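Local atomic coordinates of 2-methyl-aconitate isomerase (Shewanella oneidensis, PDB entry 5K87), a protein that catalyses the cis-trans isomerization of 2-methyl-aconitate in the 2-methylcitrate cycle, a route by which propionate is degraded. Residues Met19-Thr23 with Leu169-Thr173; His87-Phe93 with Val139-Asn145; Asp104-Asn108 with Gln279-Lys283; Glu178-Met184 with Ile378-Arg384. The protein carries 1 engineered substitution. All blocks are in the same frame, centred on the assembly; numbering follows the deposited sequence.

Contact 1 (Met19-Thr23 with Leu169-Thr173)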
# COMPACT_ATOMS: atom_id res chain seq x y z
N MET A 19 0.32 13.13 -0.54
CA MET A 19 -1.07 13.60 -0.54
C MET A 19 -2.01 12.56 -1.09
O MET A 19 -1.63 11.76 -1.96
CB MET A 19 -1.23 14.86 -1.41
CG MET A 19 -0.32 16.00 -1.03
SD MET A 19 -0.67 17.51 -1.95
CE MET A 19 -2.32 17.92 -1.39
N ARG A 20 -3.24 12.57 -0.60
CA ARG A 20 -4.35 11.96 -1.32
C ARG A 20 -4.98 13.00 -2.24
O ARG A 20 -5.26 14.13 -1.82
CB ARG A 20 -5.41 11.42 -0.37
CG ARG A 20 -6.61 10.85 -1.12
CD ARG A 20 -7.79 10.45 -0.23
NE ARG A 20 -8.39 11.59 0.47
CZ ARG A 20 -9.15 12.52 -0.10
NH1 ARG A 20 -9.42 12.47 -1.40
NH2 ARG A 20 -9.64 13.51 0.64
N GLY A 21 -5.20 12.63 -3.50
CA GLY A 21 -6.03 13.40 -4.41
C GLY A 21 -7.07 12.46 -4.98
O GLY A 21 -6.70 11.43 -5.56
N GLY A 22 -8.35 12.77 -4.80
CA GLY A 22 -9.39 11.85 -5.22
C GLY A 22 -9.16 10.48 -4.59
O GLY A 22 -8.90 10.38 -3.38
N THR A 23 -9.21 9.43 -5.41
CA THR A 23 -9.02 8.07 -4.93
C THR A 23 -7.59 7.55 -5.13
O THR A 23 -7.39 6.34 -5.25
CB THR A 23 -10.01 7.12 -5.62
OG1 THR A 23 -9.93 7.27 -7.04
CG2 THR A 23 -11.43 7.44 -5.20
N LEU A 169 -16.65 11.33 -1.49
CA LEU A 169 -16.43 10.70 -2.79
C LEU A 169 -16.47 9.21 -2.55
O LEU A 169 -15.85 8.73 -1.59
CB LEU A 169 -15.03 11.00 -3.33
CG LEU A 169 -14.26 12.33 -3.31
CD1 LEU A 169 -12.93 12.16 -4.02
CD2 LEU A 169 -15.05 13.38 -3.99
N ASP A 170 -17.15 8.46 -3.41
CA ASP A 170 -17.11 7.01 -3.33
C ASP A 170 -15.70 6.54 -3.67
O ASP A 170 -15.13 6.89 -4.70
CB ASP A 170 -18.14 6.37 -4.26
CG ASP A 170 -19.57 6.50 -3.73
OD1 ASP A 170 -19.74 6.90 -2.56
OD2 ASP A 170 -20.51 6.20 -4.49
N GLY A 171 -15.13 5.75 -2.76
CA GLY A 171 -13.74 5.34 -2.85
C GLY A 171 -12.83 6.12 -1.93
O GLY A 171 -11.65 5.79 -1.81
N VAL A 172 -13.35 7.18 -1.30
CA VAL A 172 -12.58 7.93 -0.31
C VAL A 172 -13.25 7.78 1.03
O VAL A 172 -14.43 8.14 1.23
CB VAL A 172 -12.42 9.41 -0.66
CG1 VAL A 172 -11.70 10.15 0.48
CG2 VAL A 172 -11.64 9.55 -1.95
N THR A 173 -12.47 7.24 1.94
CA THR A 173 -12.96 6.77 3.21
C THR A 173 -13.63 7.88 4.03
O THR A 173 -14.71 7.69 4.57
CB THR A 173 -11.79 6.14 3.99
OG1 THR A 173 -11.08 5.21 3.13
CG2 THR A 173 -12.31 5.43 5.24
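V172 meets the flat guanidinium group of R20 from above. Its CG1 methyl sits over the centre of one face, with V172 CG1 3.5 Å from R20 CZ. The two side chains come from opposite directions. R20 sets out with CG anti to the backbone N (chi1 177°) and then bends at chi3 (64°), which lays the group across the methyl. Bonds around the rim hold it there. R20 NH1 donates to G22 O at 2.9 Å, and that oxygen lies in the guanidinium plane. NH1 also bonds S385 OG, and R20 NE forms a salt bridge with D64 of the second subunit.

The second methyl, V172 CG2, packs 3.2 Å from the same G22 O. L169 covers the glycine itself, with L169 CD1 3.8 Å from G22 CA. T23 puts its methyl against the turn: T23 CG2 is 3.8 Å from D170 O. The turn from L169 to V172 is type II, and a CB on G171 would strike T23 CG2.

The chemistry is thus divided. Methyl groups do the touching between 19-23 and 169-173. The charge of R20 is met by D64 of the dimer partner, so this packing is tied to the subunit interface.

Contact 2 (His87-Phe93 with Val139-Asn145); sequences HDVDYLF and VRIWQAN
D88 and R140 form the tight end of this parallel strand pair. R140 grips the carboxylate side-on, with NH2 2.8 Å from D88 OD1 and NE 3.0 Å from D88 OD2. Both nitrogens come from above the carboxylate plane, which is turned 47° from the guanidinium. The anti lone pair of D88 OD2 takes R140 N as well, at 2.9 Å. Replacing D88 by an alanine would probably leave R140 N without this acceptor and the guanidinium free to turn, close to the like charge of R130.

V89, I141 and Y91 make the buried face, where Y91 CB lies 3.6 Å from I141 CG2. Q143 NE2 sits over one face of the Y91 ring. It also donates to N145 OD1, which takes F93 N at 2.8 Å.

The other face is looser and partly exposed. W142 turns an edge to the face of H87, with ring centroids 5.3 Å apart and planes at 79°. H87 NE2 is bonded to T149 OG1, and D90 OD1 to S82 OG.

Helix 113-122 covers V139, I141 and Y91. Strand 75-81 flanks 89-96 on its far side, and strand 148-157 does the same for 135-143.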
# COMPACT_ATOMS: atom_id res chain seq x y z
N HIS A 87 -1.80 30.55 -17.34
CA HIS A 87 -1.69 29.40 -16.44
C HIS A 87 -0.84 29.76 -15.24
O HIS A 87 0.02 30.64 -15.32
CB HIS A 87 -1.10 28.18 -17.16
CG HIS A 87 -1.98 27.65 -18.24
ND1 HIS A 87 -2.12 28.27 -19.46
CD2 HIS A 87 -2.79 26.56 -18.28
CE1 HIS A 87 -2.97 27.59 -20.21
NE2 HIS A 87 -3.39 26.55 -19.51
N ASP A 88 -1.11 29.09 -14.13
CA ASP A 88 -0.39 29.36 -12.90
C ASP A 88 0.74 28.36 -12.61
O ASP A 88 1.81 28.74 -12.13
CB ASP A 88 -1.36 29.35 -11.73
CG ASP A 88 -2.45 30.38 -11.89
OD1 ASP A 88 -2.11 31.58 -11.93
OD2 ASP A 88 -3.64 30.01 -11.99
N VAL A 89 0.50 27.10 -12.89
CA VAL A 89 1.42 26.07 -12.45
C VAL A 89 1.53 25.01 -13.54
O VAL A 89 0.54 24.70 -14.20
CB VAL A 89 0.95 25.45 -11.09
CG1 VAL A 89 -0.43 24.82 -11.23
CG2 VAL A 89 1.96 24.44 -10.55
N ASP A 90 2.73 24.49 -13.75
CA ASP A 90 2.96 23.36 -14.65
C ASP A 90 2.97 22.06 -13.85
O ASP A 90 3.61 21.96 -12.79
CB ASP A 90 4.30 23.48 -15.37
CG ASP A 90 4.30 24.52 -16.46
OD1 ASP A 90 3.25 25.13 -16.74
OD2 ASP A 90 5.38 24.72 -17.05
N TYR A 91 2.31 21.04 -14.40
CA TYR A 91 2.08 19.78 -13.72
C TYR A 91 2.59 18.62 -14.57
O TYR A 91 2.12 18.40 -15.68
CB TYR A 91 0.57 19.67 -13.47
CG TYR A 91 -0.04 18.33 -13.09
CD1 TYR A 91 0.69 17.33 -12.45
CD2 TYR A 91 -1.37 18.07 -13.39
CE1 TYR A 91 0.10 16.12 -12.10
CE2 TYR A 91 -1.97 16.86 -13.04
CZ TYR A 91 -1.22 15.90 -12.41
OH TYR A 91 -1.80 14.69 -12.07
N LEU A 92 3.58 17.89 -14.03
CA LEU A 92 4.02 16.63 -14.61
C LEU A 92 3.64 15.47 -13.71
O LEU A 92 3.89 15.50 -12.49
CB LEU A 92 5.53 16.60 -14.82
CG LEU A 92 6.07 17.38 -16.02
CD1 LEU A 92 7.59 17.44 -15.96
CD2 LEU A 92 5.60 16.75 -17.32
N PHE A 93 3.01 14.46 -14.30
CA PHE A 93 2.65 13.24 -13.60
C PHE A 93 3.53 12.09 -14.07
O PHE A 93 3.65 11.84 -15.28
CB PHE A 93 1.19 12.89 -13.87
CG PHE A 93 0.80 11.55 -13.35
CD1 PHE A 93 0.85 11.28 -12.00
CD2 PHE A 93 0.40 10.54 -14.21
CE1 PHE A 93 0.51 10.03 -11.50
CE2 PHE A 93 0.05 9.29 -13.71
CZ PHE A 93 0.11 9.04 -12.36
N VAL A 139 -7.21 27.73 -9.69
CA VAL A 139 -5.86 27.41 -10.12
C VAL A 139 -5.90 26.92 -11.56
O VAL A 139 -6.58 25.93 -11.87
CB VAL A 139 -5.22 26.33 -9.23
CG1 VAL A 139 -3.80 26.05 -9.68
CG2 VAL A 139 -5.23 26.78 -7.78
N ARG A 140 -5.17 27.61 -12.43
CA ARG A 140 -5.11 27.26 -13.84
C ARG A 140 -3.87 26.40 -14.07
O ARG A 140 -2.74 26.87 -14.01
CB ARG A 140 -5.07 28.53 -14.69
CG ARG A 140 -6.26 29.47 -14.43
CD ARG A 140 -6.01 30.89 -14.95
NE ARG A 140 -4.85 31.49 -14.28
CZ ARG A 140 -4.27 32.62 -14.66
NH1 ARG A 140 -4.73 33.29 -15.71
NH2 ARG A 140 -3.22 33.07 -14.00
N ILE A 141 -4.11 25.11 -14.29
CA ILE A 141 -3.02 24.14 -14.36
C ILE A 141 -2.68 23.83 -15.81
O ILE A 141 -3.57 23.52 -16.60
CB ILE A 141 -3.42 22.82 -13.66
CG1 ILE A 141 -3.77 23.07 -12.19
CG2 ILE A 141 -2.29 21.82 -13.76
CD1 ILE A 141 -4.56 21.96 -11.55
N TRP A 142 -1.41 23.93 -16.15
CA TRP A 142 -0.92 23.44 -17.44
C TRP A 142 -0.47 22.01 -17.23
O TRP A 142 0.52 21.74 -16.54
CB TRP A 142 0.22 24.30 -17.96
CG TRP A 142 0.81 23.81 -19.25
CD1 TRP A 142 2.08 23.34 -19.45
CD2 TRP A 142 0.15 23.74 -20.52
NE1 TRP A 142 2.24 22.98 -20.77
CE2 TRP A 142 1.08 23.22 -21.44
CE3 TRP A 142 -1.14 24.07 -20.96
CZ2 TRP A 142 0.76 23.02 -22.79
CZ3 TRP A 142 -1.45 23.87 -22.30
CH2 TRP A 142 -0.50 23.36 -23.19
N GLN A 143 -1.23 21.08 -17.80
CA GLN A 143 -0.90 19.67 -17.74
C GLN A 143 0.18 19.44 -18.79
O GLN A 143 -0.10 19.41 -19.99
CB GLN A 143 -2.15 18.82 -18.01
CG GLN A 143 -2.18 17.54 -17.18
CD GLN A 143 -0.93 16.71 -17.38
OE1 GLN A 143 -0.42 16.60 -18.49
NE2 GLN A 143 -0.41 16.16 -16.29
N ALA A 144 1.42 19.30 -18.33
CA ALA A 144 2.56 19.28 -19.22
C ALA A 144 2.84 17.93 -19.85
O ALA A 144 3.61 17.86 -20.82
CB ALA A 144 3.80 19.81 -18.50
N ASN A 145 2.25 16.85 -19.34
CA ASN A 145 2.37 15.56 -20.01
C ASN A 145 1.64 15.56 -21.35
O ASN A 145 2.13 15.00 -22.33
CB ASN A 145 1.78 14.42 -19.17
CG ASN A 145 2.44 14.27 -17.81
OD1 ASN A 145 2.03 14.91 -16.84
ND2 ASN A 145 3.45 13.40 -17.73

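Contact 3 (Asp104-Asn108 with Gln279-Lys283)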
# COMPACT_ATOMS: atom_id res chain seq x y z
N ASP A 104 6.54 6.34 -16.39
CA ASP A 104 5.81 6.71 -17.60
C ASP A 104 5.27 8.13 -17.50
O ASP A 104 4.53 8.45 -16.56
CB ASP A 104 4.67 5.73 -17.84
CG ASP A 104 4.14 5.79 -19.24
OD1 ASP A 104 3.64 6.86 -19.64
OD2 ASP A 104 4.23 4.77 -19.96
N TRP A 105 5.64 8.96 -18.46
CA TRP A 105 5.27 10.37 -18.50
C TRP A 105 4.28 10.68 -19.62
O TRP A 105 4.10 11.84 -20.00
CB TRP A 105 6.51 11.25 -18.66
CG TRP A 105 7.53 11.04 -17.59
CD1 TRP A 105 8.61 10.20 -17.63
CD2 TRP A 105 7.55 11.66 -16.29
NE1 TRP A 105 9.30 10.26 -16.45
CE2 TRP A 105 8.68 11.15 -15.61
CE3 TRP A 105 6.74 12.60 -15.64
CZ2 TRP A 105 9.01 11.54 -14.32
CZ3 TRP A 105 7.07 12.98 -14.35
CH2 TRP A 105 8.19 12.46 -13.70
N SER A 106 3.62 9.66 -20.16
CA SER A 106 2.75 9.85 -21.32
C SER A 106 1.33 10.32 -21.00
O SER A 106 0.57 10.65 -21.92
CB SER A 106 2.69 8.57 -22.17
OG SER A 106 1.96 7.54 -21.52
N GLY A 107 0.96 10.37 -19.73
CA GLY A 107 -0.41 10.70 -19.38
C GLY A 107 -0.57 11.62 -18.19
O GLY A 107 0.38 11.90 -17.45
N ASN A 108 -1.80 12.08 -18.01
CA ASN A 108 -2.19 12.84 -16.83
C ASN A 108 -2.66 11.89 -15.73
O ASN A 108 -2.87 10.69 -15.97
CB ASN A 108 -3.32 13.79 -17.26
CG ASN A 108 -3.81 14.69 -16.15
OD1 ASN A 108 -3.07 15.05 -15.23
ND2 ASN A 108 -5.07 15.10 -16.24
N GLN A 279 2.46 0.60 -21.30
CA GLN A 279 1.41 0.03 -20.45
C GLN A 279 0.37 1.04 -19.99
O GLN A 279 -0.76 0.68 -19.67
CB GLN A 279 2.03 -0.66 -19.23
CG GLN A 279 2.75 -1.97 -19.54
CD GLN A 279 1.78 -3.10 -19.87
OE1 GLN A 279 0.95 -3.48 -19.04
NE2 GLN A 279 1.89 -3.63 -21.08
N HIS A 280 0.76 2.30 -19.93
CA HIS A 280 -0.04 3.34 -19.29
C HIS A 280 -1.13 3.87 -20.21
O HIS A 280 -2.23 4.18 -19.76
CB HIS A 280 0.93 4.44 -18.86
CG HIS A 280 0.33 5.57 -18.09
ND1 HIS A 280 -0.75 5.45 -17.23
CD2 HIS A 280 0.73 6.86 -18.00
CE1 HIS A 280 -1.00 6.63 -16.68
NE2 HIS A 280 -0.12 7.50 -17.13
N THR A 281 -0.84 3.95 -21.49
CA THR A 281 -1.83 4.39 -22.46
C THR A 281 -1.78 3.47 -23.67
O THR A 281 -0.70 2.96 -24.01
CB THR A 281 -1.57 5.86 -22.89
OG1 THR A 281 -0.22 5.99 -23.36
CG2 THR A 281 -1.76 6.81 -21.73
N PRO A 282 -2.92 3.20 -24.31
CA PRO A 282 -4.27 3.61 -23.91
C PRO A 282 -4.77 2.78 -22.73
O PRO A 282 -4.19 1.73 -22.42
CB PRO A 282 -5.11 3.27 -25.14
CG PRO A 282 -4.41 2.06 -25.72
CD PRO A 282 -2.95 2.36 -25.53
N LYS A 283 -5.83 3.26 -22.09
CA LYS A 283 -6.55 2.47 -21.11
C LYS A 283 -7.60 1.61 -21.80
O LYS A 283 -8.02 1.92 -22.93
CB LYS A 283 -7.24 3.41 -20.11
CG LYS A 283 -6.27 4.35 -19.39
CD LYS A 283 -5.25 3.60 -18.54
CE LYS A 283 -4.39 4.56 -17.71
NZ LYS A 283 -3.30 3.83 -16.99
O HOH W 1 2.43 3.84 -21.84
O HOH W 2 3.95 2.27 -19.14
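H280 and D104 meet in the second shell of the substrate site. K283 binds the substrate, and its NZ donates to H280 ND1 at 3.0 Å. A weak bond to H280 O and a bond to S314 OG add to the hold on NZ. The H280 ring in turn is set against the loop 104-108.

D104 stands at the ring's edge. D104 OD1 lies near the ring plane, 3.3 Å from H280 CD2, and the carboxylate and ring planes are 76° apart. H280 reaches it with CG anti to the backbone N (chi1 -176°). The same oxygen closes an Asx turn. S106 N reaches D104 OD1 at 2.8 Å, nearly in line with the C-O bond. S106 OG donates to D104 OD1 on its syn side at 2.6 Å. T281 OG1 then donates to S106 OG at 3.2 Å, so the two hydroxyls link the segments in a short chain ending on the carboxylate. D104 OD2 takes two waters. Water 2 donates to D104 OD2 at 2.6 Å and accepts from Q279 N at 3.1 Å. Water 1 donates to OD2 and accepts from T281 N.

With a leucine at D104, the S106 amide and hydroxyl and both waters would lose their acceptor, and the turn beside H280 would probably slacken.

G107 passes close to the ring, where a CB would clash with H280 NE2. The loop 104-108 leads to C109, inferred to be a proton donor/acceptor. Such a meeting of loops beside this probable catalytic cysteine is consistent with the diaminopimelate epimerase-like fold, whose active site lies between two domains.

Contact 4 (Glu178-Met184 with Ile378-Arg384)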
# COMPACT_ATOMS: atom_id res chain seq x y z
N GLU A 178 -14.81 19.87 -0.84
CA GLU A 178 -15.02 19.66 -2.27
C GLU A 178 -14.09 20.53 -3.11
O GLU A 178 -13.99 21.74 -2.89
CB GLU A 178 -16.47 20.00 -2.64
CG GLU A 178 -16.81 19.71 -4.09
CD GLU A 178 -18.25 20.04 -4.46
OE1 GLU A 178 -19.00 20.54 -3.59
OE2 GLU A 178 -18.62 19.80 -5.63
N VAL A 179 -13.43 19.91 -4.09
CA VAL A 179 -12.63 20.63 -5.05
C VAL A 179 -13.15 20.32 -6.44
O VAL A 179 -13.00 19.20 -6.95
CB VAL A 179 -11.14 20.24 -4.96
CG1 VAL A 179 -10.33 21.01 -5.99
CG2 VAL A 179 -10.62 20.51 -3.55
N GLN A 180 -13.80 21.30 -7.06
CA GLN A 180 -14.31 21.13 -8.41
C GLN A 180 -13.19 21.28 -9.42
O GLN A 180 -12.38 22.21 -9.35
CB GLN A 180 -15.46 22.11 -8.65
CG GLN A 180 -16.59 21.91 -7.64
CD GLN A 180 -17.74 22.87 -7.81
OE1 GLN A 180 -17.61 23.90 -8.49
NE2 GLN A 180 -18.87 22.55 -7.20
N ILE A 181 -13.15 20.33 -10.36
CA ILE A 181 -12.12 20.29 -11.40
C ILE A 181 -12.75 20.44 -12.78
O ILE A 181 -13.85 19.96 -13.00
CB ILE A 181 -11.37 18.94 -11.37
CG1 ILE A 181 -10.89 18.63 -9.96
CG2 ILE A 181 -10.21 18.95 -12.35
CD1 ILE A 181 -9.91 19.64 -9.43
N GLU A 182 -12.05 21.11 -13.69
CA GLU A 182 -12.55 21.27 -15.05
C GLU A 182 -11.45 21.01 -16.06
O GLU A 182 -10.46 21.74 -16.12
CB GLU A 182 -13.06 22.69 -15.27
CG GLU A 182 -14.08 23.13 -14.25
CD GLU A 182 -14.55 24.54 -14.47
OE1 GLU A 182 -15.29 25.06 -13.61
OE2 GLU A 182 -14.19 25.13 -15.52
N PHE A 183 -11.67 19.99 -16.89
CA PHE A 183 -10.72 19.61 -17.92
C PHE A 183 -11.14 20.32 -19.19
O PHE A 183 -12.13 19.94 -19.83
CB PHE A 183 -10.76 18.09 -18.12
CG PHE A 183 -10.33 17.30 -16.91
CD1 PHE A 183 -11.17 17.14 -15.82
CD2 PHE A 183 -9.08 16.70 -16.87
CE1 PHE A 183 -10.77 16.40 -14.71
CE2 PHE A 183 -8.67 15.96 -15.77
CZ PHE A 183 -9.51 15.80 -14.69
N MET A 184 -10.41 21.37 -19.55
CA MET A 184 -10.78 22.18 -20.72
C MET A 184 -10.38 21.50 -22.02
O MET A 184 -9.31 20.90 -22.11
CB MET A 184 -10.10 23.55 -20.64
CG MET A 184 -10.38 24.32 -19.36
SD MET A 184 -12.13 24.57 -19.01
CE MET A 184 -12.63 25.54 -20.42
N ILE A 378 -16.27 21.31 -25.01
CA ILE A 378 -15.69 22.50 -24.42
C ILE A 378 -14.93 22.18 -23.13
O ILE A 378 -13.84 22.71 -22.90
CB ILE A 378 -16.80 23.53 -24.14
CG1 ILE A 378 -17.42 23.99 -25.46
CG2 ILE A 378 -16.25 24.71 -23.36
CD1 ILE A 378 -18.60 24.93 -25.29
N LYS A 379 -15.51 21.32 -22.31
CA LYS A 379 -14.91 20.97 -21.03
C LYS A 379 -15.61 19.75 -20.46
O LYS A 379 -16.75 19.43 -20.83
CB LYS A 379 -15.00 22.13 -20.04
CG LYS A 379 -16.42 22.47 -19.63
CD LYS A 379 -16.46 23.41 -18.43
CE LYS A 379 -16.02 24.82 -18.79
NZ LYS A 379 -16.18 25.76 -17.64
N ALA A 380 -14.90 19.07 -19.57
CA ALA A 380 -15.48 18.02 -18.75
C ALA A 380 -15.24 18.39 -17.29
O ALA A 380 -14.16 18.89 -16.94
CB ALA A 380 -14.87 16.68 -19.07
N ILE A 381 -16.23 18.16 -16.45
CA ILE A 381 -16.14 18.59 -15.06
C ILE A 381 -16.49 17.46 -14.10
O ILE A 381 -17.29 16.57 -14.41
CB ILE A 381 -17.07 19.79 -14.78
CG1 ILE A 381 -18.53 19.37 -14.83
CG2 ILE A 381 -16.81 20.91 -15.77
CD1 ILE A 381 -19.48 20.43 -14.34
N MET A 382 -15.85 17.49 -12.93
CA MET A 382 -16.19 16.57 -11.86
C MET A 382 -15.70 17.19 -10.56
O MET A 382 -14.92 18.13 -10.56
CB MET A 382 -15.55 15.20 -12.09
CG MET A 382 -14.04 15.23 -11.97
SD MET A 382 -13.21 13.67 -12.35
CE MET A 382 -13.40 13.63 -14.12
N SER A 383 -16.17 16.65 -9.44
CA SER A 383 -15.68 17.07 -8.14
C SER A 383 -14.83 15.99 -7.51
O SER A 383 -15.15 14.80 -7.60
CB SER A 383 -16.85 17.41 -7.23
OG SER A 383 -17.49 18.59 -7.69
N ARG A 384 -13.74 16.41 -6.88
CA ARG A 384 -12.88 15.52 -6.13
C ARG A 384 -12.62 16.19 -4.77
O ARG A 384 -13.41 17.04 -4.34
CB ARG A 384 -11.59 15.25 -6.93
CG ARG A 384 -11.81 14.62 -8.32
CD ARG A 384 -11.93 13.09 -8.29
NE ARG A 384 -13.25 12.60 -7.88
CZ ARG A 384 -13.54 11.32 -7.74
NH1 ARG A 384 -14.77 10.94 -7.40
NH2 ARG A 384 -12.61 10.39 -7.93
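F183 and M382 pack on the buried face of this antiparallel pair. M382 CE reaches the ring at F183 CE1, 3.9 Å away, and the two side chains cross at a slant. M382 gets there with CG between the backbone N and the carbonyl carbon (chi1 67°) and a bend at chi3 (74°) that carries the methyl across. The F183 ring has A380 O at its edge. That oxygen is also the acceptor of F183 N, at 2.7 Å, and A380 N returns a bond to F183 O. Beside them, I181 N bonds M382 O at 2.8 Å.

K379 carries the other face. It runs alongside E182 and M184, all three pointing the same way. K379 NZ makes a salt bridge to E182 OE2 at 3.0 Å, approaching from above the carboxylate plane. E182 OE1 is bonded to H153 NE2, so both oxygens are engaged. M184 CE rests 3.8 Å from K379 CE. Farther along this face, S383 OG donates to the anti lone pair of E178 OE2 at 2.6 Å.

Hydrogen-bonded and non-hydrogen-bonded pairs alternate from V179-R384 to M184-K379. The charged pair lies on the partly exposed face. The whole is an antiparallel beta ladder with helix 324-334 packed on the face of F183, A380 and M382, consistent with the diaminopimelate epimerase-like fold of the family.

In the fold
The contacts gather around the bound malonate. The side chain of T23 comes within about 5 Å of the malonate. Those of F93 and N108 lie about 6 Å from it, and that of R384 about 7 Å. Contact 1 touches contact 4, with L169 CD2 3.7 Å from R384 CA. N111, which binds the substrate, joins them: its OD1 bonds both T23 N and R384 NH2. Contacts 2 and 3 meet where N145 ND2 lies 2.8 Å from W105 O, a probable hydrogen bond. N108 of contact 3 also packs on F183 of contact 4. Y91 of contact 2 bonds the backbone of C109. Contact 1 touches neither contact 2 nor contact 3, its centre about 21 Å from each of theirs.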